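Local coordinates for protein peptidoglycan synthase activator LpoP (Pseudomonas aeruginosa, PDB 6W5Q) that activates a peptidoglycan synthase as a lipoprotein, its globular C-terminal domain, which contains tetratricopeptide repeats, probably binding partner proteins, at residues Gln67-Ala72 with Gln95-Gln100; Gln50-Leu55 with Ala72-Ser77. All coordinates share one frame; numbering follows the deposited sequence.

Interaction 1. Residues Gln67-Ala72 with Gln95-Gln100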
loop_
_atom_site.group_PDB
_atom_site.type_symbol
_atom_site.label_atom_id
_atom_site.label_comp_id
_atom_site.label_asym_id
_atom_site.label_seq_id
_atom_site.Cartn_x
_atom_site.Cartn_y
_atom_site.Cartn_z
ATOM N N GLN A 67 -7.775 0.084 7.720
ATOM C CA GLN A 67 -7.430 -1.072 6.887
ATOM C C GLN A 67 -6.122 -0.849 6.144
ATOM O O GLN A 67 -5.225 -1.702 6.174
ATOM C CB GLN A 67 -8.546 -1.349 5.879
ATOM C CG GLN A 67 -9.659 -2.146 6.447
ATOM C CD GLN A 67 -10.754 -2.382 5.438
ATOM O OE1 GLN A 67 -10.516 -2.906 4.338
ATOM N NE2 GLN A 67 -11.946 -1.938 5.767
ATOM N N ALA A 68 -6.021 0.283 5.427
ATOM C CA ALA A 68 -4.821 0.615 4.660
ATOM C C ALA A 68 -3.584 0.582 5.523
ATOM O O ALA A 68 -2.509 0.162 5.074
ATOM C CB ALA A 68 -4.949 2.015 4.046
ATOM N N GLU A 69 -3.709 1.067 6.761
ATOM C CA GLU A 69 -2.553 1.163 7.636
ATOM C C GLU A 69 -1.968 -0.219 7.901
ATOM O O GLU A 69 -0.746 -0.410 7.841
ATOM C CB GLU A 69 -2.971 1.858 8.936
ATOM C CG GLU A 69 -1.825 2.191 9.863
ATOM C CD GLU A 69 -2.307 2.572 11.258
ATOM O OE1 GLU A 69 -3.522 2.826 11.444
ATOM O OE2 GLU A 69 -1.467 2.614 12.173
ATOM N N GLN A 70 -2.832 -1.205 8.158
ATOM C CA GLN A 70 -2.346 -2.546 8.490
ATOM C C GLN A 70 -1.745 -3.243 7.280
ATOM O O GLN A 70 -0.746 -3.964 7.402
ATOM C CB GLN A 70 -3.479 -3.384 9.085
ATOM C CG GLN A 70 -4.078 -2.747 10.301
ATOM C CD GLN A 70 -3.060 -2.525 11.412
ATOM O OE1 GLN A 70 -3.173 -1.552 12.153
ATOM N NE2 GLN A 70 -2.116 -3.450 11.578
ATOM N N VAL A 71 -2.329 -3.041 6.105
ATOM C CA VAL A 71 -1.731 -3.587 4.888
ATOM C C VAL A 71 -0.365 -2.970 4.654
ATOM O O VAL A 71 0.613 -3.676 4.377
ATOM C CB VAL A 71 -2.653 -3.357 3.681
ATOM C CG1 VAL A 71 -1.975 -3.851 2.389
ATOM C CG2 VAL A 71 -3.994 -4.022 3.923
ATOM N N ALA A 72 -0.274 -1.642 4.767
ATOM C CA ALA A 72 1.009 -0.973 4.565
ATOM C C ALA A 72 2.026 -1.391 5.623
ATOM O O ALA A 72 3.223 -1.547 5.327
ATOM C CB ALA A 72 0.819 0.544 4.575
ATOM N N GLN A 95 -0.401 8.976 6.234
ATOM C CA GLN A 95 -1.656 9.478 5.690
ATOM C C GLN A 95 -2.836 8.736 6.271
ATOM O O GLN A 95 -3.895 9.331 6.490
ATOM C CB GLN A 95 -1.641 9.368 4.173
ATOM C CG GLN A 95 -0.548 10.176 3.543
ATOM C CD GLN A 95 -0.673 10.202 2.058
ATOM O OE1 GLN A 95 0.227 10.675 1.352
ATOM N NE2 GLN A 95 -1.792 9.683 1.551
ATOM N N ALA A 96 -2.656 7.445 6.553
ATOM C CA ALA A 96 -3.712 6.666 7.193
ATOM C C ALA A 96 -3.921 7.081 8.654
ATOM O O ALA A 96 -5.055 7.068 9.146
ATOM C CB ALA A 96 -3.378 5.176 7.093
ATOM N N ARG A 97 -2.841 7.417 9.381
ATOM C CA ARG A 97 -3.024 7.917 10.748
ATOM C C ARG A 97 -3.754 9.247 10.739
ATOM O O ARG A 97 -4.669 9.464 11.542
ATOM C CB ARG A 97 -1.680 8.078 11.468
ATOM C CG ARG A 97 -0.852 6.802 11.555
ATOM C CD ARG A 97 -1.607 5.721 12.275
ATOM N NE ARG A 97 -2.311 6.218 13.444
ATOM C CZ ARG A 97 -3.064 5.458 14.229
ATOM N NH1 ARG A 97 -3.208 4.172 13.960
ATOM N NH2 ARG A 97 -3.673 5.984 15.284
ATOM N N GLU A 98 -3.340 10.150 9.842
ATOM C CA GLU A 98 -3.979 11.457 9.685
ATOM C C GLU A 98 -5.488 11.334 9.505
ATOM O O GLU A 98 -6.268 12.050 10.143
ATOM C CB GLU A 98 -3.374 12.180 8.474
ATOM C CG GLU A 98 -2.095 12.909 8.762
ATOM C CD GLU A 98 -1.497 13.590 7.539
ATOM O OE1 GLU A 98 -1.710 13.111 6.397
ATOM O OE2 GLU A 98 -0.799 14.607 7.730
ATOM N N LYS A 99 -5.918 10.448 8.603
ATOM C CA LYS A 99 -7.335 10.345 8.305
ATOM C C LYS A 99 -8.094 9.705 9.450
ATOM O O LYS A 99 -9.323 9.826 9.504
ATOM C CB LYS A 99 -7.540 9.567 7.001
ATOM C CG LYS A 99 -6.936 10.283 5.796
ATOM C CD LYS A 99 -7.303 9.601 4.501
ATOM C CE LYS A 99 -6.821 10.391 3.298
ATOM N NZ LYS A 99 -7.428 9.841 2.050
ATOM N N GLN A 100 -7.387 9.050 10.372
ATOM C CA GLN A 100 -7.975 8.532 11.601
ATOM C C GLN A 100 -7.968 9.562 12.725
ATOM O O GLN A 100 -8.332 9.232 13.860
ATOM C CB GLN A 100 -7.238 7.264 12.032
ATOM C CG GLN A 100 -7.509 6.078 11.107
ATOM C CD GLN A 100 -6.613 4.886 11.375
ATOM O OE1 GLN A 100 -6.915 4.043 12.223
ATOM N NE2 GLN A 100 -5.510 4.801 10.637
#

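Interaction 2. Residues Gln50-Leu55 with Ala72-Ser77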
loop_
_atom_site.group_PDB
_atom_site.type_symbol
_atom_site.label_atom_id
_atom_site.label_comp_id
_atom_site.label_asym_id
_atom_site.label_seq_id
_atom_site.Cartn_x
_atom_site.Cartn_y
_atom_site.Cartn_z
ATOM N N GLN A 50 5.455 -4.602 -2.896
ATOM C CA GLN A 50 4.908 -3.693 -3.895
ATOM C C GLN A 50 3.427 -3.960 -4.133
ATOM O O GLN A 50 2.656 -3.024 -4.377
ATOM C CB GLN A 50 5.708 -3.789 -5.197
ATOM C CG GLN A 50 7.027 -2.997 -5.163
ATOM C CD GLN A 50 6.957 -1.703 -5.957
ATOM O OE1 GLN A 50 5.909 -1.055 -6.006
ATOM N NE2 GLN A 50 8.072 -1.320 -6.591
ATOM N N VAL A 51 2.998 -5.213 -4.025
ATOM C CA VAL A 51 1.571 -5.496 -4.095
ATOM C C VAL A 51 0.856 -4.846 -2.924
ATOM O O VAL A 51 -0.176 -4.183 -3.092
ATOM C CB VAL A 51 1.319 -7.012 -4.133
ATOM C CG1 VAL A 51 -0.174 -7.295 -4.010
ATOM C CG2 VAL A 51 1.849 -7.591 -5.410
ATOM N N LEU A 52 1.406 -5.022 -1.718
ATOM C CA LEU A 52 0.791 -4.465 -0.512
ATOM C C LEU A 52 0.765 -2.943 -0.557
ATOM O O LEU A 52 -0.217 -2.313 -0.138
ATOM C CB LEU A 52 1.545 -4.977 0.723
ATOM C CG LEU A 52 1.375 -6.499 0.824
ATOM C CD1 LEU A 52 2.195 -7.125 1.903
ATOM C CD2 LEU A 52 -0.087 -6.862 1.019
ATOM N N TYR A 53 1.825 -2.339 -1.100
ATOM C CA TYR A 53 1.870 -0.890 -1.258
ATOM C C TYR A 53 0.688 -0.376 -2.074
ATOM O O TYR A 53 0.018 0.589 -1.686
ATOM C CB TYR A 53 3.185 -0.491 -1.918
ATOM C CG TYR A 53 3.271 0.988 -2.197
ATOM C CD1 TYR A 53 3.598 1.883 -1.181
ATOM C CD2 TYR A 53 3.035 1.490 -3.473
ATOM C CE1 TYR A 53 3.688 3.246 -1.427
ATOM C CE2 TYR A 53 3.122 2.848 -3.732
ATOM C CZ TYR A 53 3.450 3.722 -2.702
ATOM O OH TYR A 53 3.534 5.074 -2.946
ATOM N N ARG A 54 0.420 -1.008 -3.215
ATOM C CA ARG A 54 -0.698 -0.575 -4.053
ATOM C C ARG A 54 -2.028 -0.899 -3.398
ATOM O O ARG A 54 -3.002 -0.146 -3.538
ATOM C CB ARG A 54 -0.625 -1.254 -5.427
ATOM C CG ARG A 54 0.745 -1.206 -6.036
ATOM C CD ARG A 54 0.713 -1.163 -7.541
ATOM N NE ARG A 54 2.060 -0.932 -8.045
ATOM C CZ ARG A 54 2.352 -0.530 -9.276
ATOM N NH1 ARG A 54 1.386 -0.307 -10.166
ATOM N NH2 ARG A 54 3.620 -0.346 -9.613
ATOM N N LEU A 55 -2.105 -2.049 -2.730
ATOM C CA LEU A 55 -3.328 -2.414 -2.032
ATOM C C LEU A 55 -3.649 -1.402 -0.936
ATOM O O LEU A 55 -4.786 -0.937 -0.820
ATOM C CB LEU A 55 -3.185 -3.828 -1.467
ATOM C CG LEU A 55 -4.429 -4.396 -0.780
ATOM C CD1 LEU A 55 -5.662 -4.079 -1.601
ATOM C CD2 LEU A 55 -4.284 -5.908 -0.536
ATOM N N ALA A 72 -0.274 -1.642 4.767
ATOM C CA ALA A 72 1.009 -0.973 4.565
ATOM C C ALA A 72 2.026 -1.391 5.623
ATOM O O ALA A 72 3.223 -1.547 5.327
ATOM C CB ALA A 72 0.819 0.544 4.575
ATOM N N ARG A 73 1.566 -1.574 6.868
ATOM C CA ARG A 73 2.473 -2.004 7.927
ATOM C C ARG A 73 2.936 -3.425 7.688
ATOM O O ARG A 73 4.061 -3.788 8.046
ATOM C CB ARG A 73 1.800 -1.875 9.297
ATOM C CG ARG A 73 1.853 -0.476 9.872
ATOM C CD ARG A 73 2.055 -0.515 11.391
ATOM N NE ARG A 73 2.694 0.697 11.929
ATOM C CZ ARG A 73 2.011 1.755 12.350
ATOM N NH1 ARG A 73 0.692 1.739 12.291
ATOM N NH2 ARG A 73 2.631 2.822 12.819
ATOM N N ARG A 74 2.091 -4.234 7.058
ATOM C CA ARG A 74 2.519 -5.572 6.682
ATOM C C ARG A 74 3.520 -5.512 5.527
ATOM O O ARG A 74 4.570 -6.156 5.578
ATOM C CB ARG A 74 1.300 -6.442 6.337
ATOM C CG ARG A 74 1.643 -7.914 6.207
ATOM C CD ARG A 74 0.440 -8.815 6.435
ATOM N NE ARG A 74 -0.585 -8.646 5.416
ATOM C CZ ARG A 74 -0.602 -9.305 4.261
ATOM N NH1 ARG A 74 0.366 -10.175 3.960
ATOM N NH2 ARG A 74 -1.582 -9.087 3.400
ATOM N N GLY A 75 3.214 -4.751 4.476
ATOM C CA GLY A 75 4.180 -4.591 3.391
ATOM C C GLY A 75 5.551 -4.182 3.892
ATOM O O GLY A 75 6.576 -4.710 3.446
ATOM N N LEU A 76 5.580 -3.273 4.867
ATOM C CA LEU A 76 6.833 -2.805 5.452
ATOM C C LEU A 76 7.675 -3.957 5.991
ATOM O O LEU A 76 8.883 -4.010 5.758
ATOM C CB LEU A 76 6.511 -1.806 6.559
ATOM C CG LEU A 76 7.465 -0.715 6.994
ATOM C CD1 LEU A 76 8.106 -0.012 5.820
ATOM C CD2 LEU A 76 6.648 0.255 7.803
ATOM N N SER A 77 7.056 -4.910 6.687
ATOM C CA SER A 77 7.830 -6.030 7.209
ATOM C C SER A 77 8.477 -6.874 6.105
ATOM O O SER A 77 9.417 -7.627 6.387
ATOM C CB SER A 77 6.944 -6.904 8.098
ATOM O OG SER A 77 5.771 -7.310 7.429
#

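Interaction 1. Residues Gln67-Ala72 with Gln95-Gln100
E69 holds its CG anti to the backbone N (chi1 -172°) and runs on extended, which carries the carboxylate straight across from helix 65-78 to segment 95-100, where R97 bends at both chi2 and chi3 and folds its guanidinium back toward it. The outcome is a salt bridge in which one nitrogen, R97 NH1, donates to both oxygens. It lies 2.9 Å from each of E69 OE1 and E69 OE2; the bond to OE2 is the straighter, 157° at the hydrogen, while the one to OE1 is more bent, with that oxygen tilted out of the guanidinium plane. Both oxygens are approached on their syn sides, yet the two flat groups stand nearly perpendicular, their planes 80° apart, so this is a forked contact from a single NH1 rather than a side-by-side pairing of two nitrogens with two oxygens.

Q100, four residues on from A96, supplies a second donor to one of these oxygens. Its NE2 reaches E69 OE1 at 2.9 Å from above the carboxylate plane, and also donates to A96 O at 2.8 Å, a bond inside its own segment that ties the amide back to the A96 carbonyl. Beneath the polar groups the helices come close, with E69 CB resting 3.8 Å from A96 CB.

Further along, E69 OE2 pairs with R73 and R97 NE with D102, which makes the bridge one link in a chain of alternating charges. With two donors on OE1, and R97 and R73 both at OE2, the carboxylate is gripped at each oxygen, and the two arginines beside this buried glutamate would be expected to stabilise its negative charge.

Interaction 2. Residues Gln50-Leu55 with Ala72-Ser77
Helices 49-61 and 65-78 follow one another as an antiparallel pair in the tetratricopeptide-repeat region, and L52 against G75 is where these two segments come closest, their CA atoms 5.2 Å apart. The leucine packs directly on the glycine backbone: L52 CD1 sits 3.5 Å from G75 CA, and L52 CB is 3.8 Å from the same carbon. It lies on the bare CA of a residue that has no side chain, so at this point the leucine meets main-chain atoms.

Both methyls of L52 also meet the guanidinium of R74. L52 CD1 stands above one face, near the rim, 4.1 Å from R74 NH1, and L52 CD2 comes within 3.6 Å of R74 NH2, the two side chains crossing at about a right angle. A bend at chi3 (65°) swings the guanidinium of R74 round toward the leucine. The contact is thus apolar carbon against a flat cation, whose nitrogens are hydrogen-bonded elsewhere: NH1 to the hydroxyl of Y78 and NH2 to Q42 OE1.

Those bonds place the pair among the helices. Q42 belongs to helix 31-44, so R74 reaches past helix 49-61 to helix 31-44, and L52 touches Q42 too, as well as V71 and Y78 of helix 65-78. Elsewhere on these segments V51 packs on V15 and L19 of helix 13-28, while Y53 and L76 meet L92 and W90 of helix 83-99.

Both contacts use helix 65-78, on different faces of it: interaction 1 joins it to the following helix 83-99, interaction 2 to the preceding helix 49-61. Their centres are about 11 Å apart and they share A72, whose side chain packs on L89 and I93 of helix 83-99. They also touch directly, V71 CG1 lying 3.4 Å from L52 O and 4.0 Å from L55 CB. Interaction 1 is polar and partly buried; interaction 2 is a buried contact carried by leucine carbons, about 4 Å (centre to centre) from the centre of the chain.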